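Local coordinates for protein PipY (Synechococcus elongatus, PDB 5NLC) that binds the vitamin B6 cofactor pyridoxal 5'-phosphate in a modified TIM barrel and probably takes part in keeping its cellular level in balance, at residues Val117-Pro121 with Leu167-Ala171. Residues are numbered along the deposited sequence; the frame is centred on the assembly and turned at random.
Sequences VKLLP and LFAQA
Leu119 packs against Leu167, Gln170 and Ala171, and Leu120 joins it on Leu167, where a loop of the modified TIM barrel, fold type III of PLP proteins, meets the outer helix 161-181. The loop follows strand 112-116 and leads to helix 130-141, so the contact joins two successive β/α units just beyond the strand ends. It is mainly apolar, and no hydrogen bond spans the two segments. Leu119 carries most of it, its side chain directed at the helix among Leu167, Gln170 and Ala171. Leu119 CB lies 3.6 Å from Leu167 CD1. Farther out, the isobutyl group forks: Leu119 CD1 reaches the helix backbone, 3.8 Å from Ala171 N, and stands 4.1 Å from Ala171 CB. That backbone N is already engaged, donating to Leu167 O within the helix. In Leu167, CG stands anti to the backbone N (chi1 174°) and chi2 of 73° turns CD1 to the loop, where Leu120 CD1 meets it at 4.0 Å. Pro130 and Phe174 also touch Leu119, while Val153 backs Leu167 and Ala171. The side chain of Leu167 is about 9 Å from that of Arg210, a residue of the cofactor site. Gln170 adds a polar border: its extended chain runs antiparallel to the Leu119 side chain, and the amide makes van der Waals contact, with Gln170 NE2 3.8 Å from Leu119 CD2 and Gln170 OE1 3.9 Å from Leu119 CB.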
# COMPACT_ATOMS: atom_id res chain seq x y z
N VAL A 117 -0.06 9.87 -3.52
CA VAL A 117 -0.38 11.16 -4.07
C VAL A 117 -1.04 12.01 -2.99
O VAL A 117 -1.93 11.56 -2.30
CB VAL A 117 -1.39 11.03 -5.23
CG1 VAL A 117 -1.66 12.41 -5.86
CG2 VAL A 117 -0.82 10.15 -6.29
N LYS A 118 -0.63 13.27 -2.93
CA LYS A 118 -1.16 14.22 -1.98
C LYS A 118 -2.16 15.10 -2.74
O LYS A 118 -1.80 16.01 -3.43
CB LYS A 118 -0.03 15.05 -1.36
CG LYS A 118 -0.49 16.08 -0.37
CD LYS A 118 0.64 16.89 0.28
CE LYS A 118 1.33 16.08 1.36
NZ LYS A 118 2.35 16.94 2.06
N LEU A 119 -3.42 14.78 -2.58
CA LEU A 119 -4.50 15.52 -3.14
C LEU A 119 -5.01 16.65 -2.23
O LEU A 119 -5.76 17.47 -2.68
CB LEU A 119 -5.64 14.53 -3.45
CG LEU A 119 -5.42 13.55 -4.62
CD1 LEU A 119 -6.55 12.54 -4.63
CD2 LEU A 119 -5.42 14.30 -5.92
N LEU A 120 -4.64 16.66 -0.96
CA LEU A 120 -4.98 17.70 -0.01
C LEU A 120 -3.74 18.15 0.77
O LEU A 120 -2.84 17.32 1.01
CB LEU A 120 -6.04 17.18 0.99
CG LEU A 120 -7.48 17.05 0.48
CD1 LEU A 120 -8.31 16.35 1.55
CD2 LEU A 120 -8.04 18.44 0.19
N PRO A 121 -3.72 19.42 1.24
CA PRO A 121 -2.61 19.84 2.11
C PRO A 121 -2.48 18.92 3.33
O PRO A 121 -3.50 18.50 3.89
CB PRO A 121 -3.02 21.26 2.54
CG PRO A 121 -3.84 21.76 1.38
CD PRO A 121 -4.66 20.54 1.01
N LEU A 167 -12.45 12.87 -0.80
CA LEU A 167 -11.05 12.58 -1.13
C LEU A 167 -10.88 11.26 -1.84
O LEU A 167 -10.14 11.23 -2.84
CB LEU A 167 -10.13 12.66 0.11
CG LEU A 167 -8.66 12.23 -0.08
CD1 LEU A 167 -7.83 13.22 -0.89
CD2 LEU A 167 -8.05 12.04 1.28
N PHE A 168 -11.54 10.20 -1.31
CA PHE A 168 -11.44 8.88 -1.86
C PHE A 168 -12.08 8.82 -3.25
O PHE A 168 -11.55 8.14 -4.15
CB PHE A 168 -11.99 7.83 -0.93
CG PHE A 168 -11.18 7.65 0.36
CD1 PHE A 168 -9.81 7.91 0.45
CD2 PHE A 168 -11.84 7.12 1.46
CE1 PHE A 168 -9.13 7.66 1.66
CE2 PHE A 168 -11.20 6.87 2.64
CZ PHE A 168 -9.82 7.16 2.74
N ALA A 169 -13.14 9.60 -3.44
CA ALA A 169 -13.77 9.70 -4.77
C ALA A 169 -12.86 10.39 -5.78
O ALA A 169 -12.73 9.97 -6.95
CB ALA A 169 -15.11 10.42 -4.63
N GLN A 170 -12.22 11.45 -5.32
CA GLN A 170 -11.26 12.20 -6.12
C GLN A 170 -10.12 11.34 -6.50
O GLN A 170 -9.67 11.45 -7.63
CB GLN A 170 -10.80 13.44 -5.43
CG GLN A 170 -9.92 14.39 -6.24
CD GLN A 170 -9.28 15.47 -5.37
OE1 GLN A 170 -9.35 15.43 -4.10
NE2 GLN A 170 -8.60 16.39 -6.02
N ALA A 171 -9.61 10.51 -5.59
CA ALA A 171 -8.57 9.54 -5.93
C ALA A 171 -8.99 8.58 -7.01
O ALA A 171 -8.27 8.40 -7.95
CB ALA A 171 -8.15 8.77 -4.70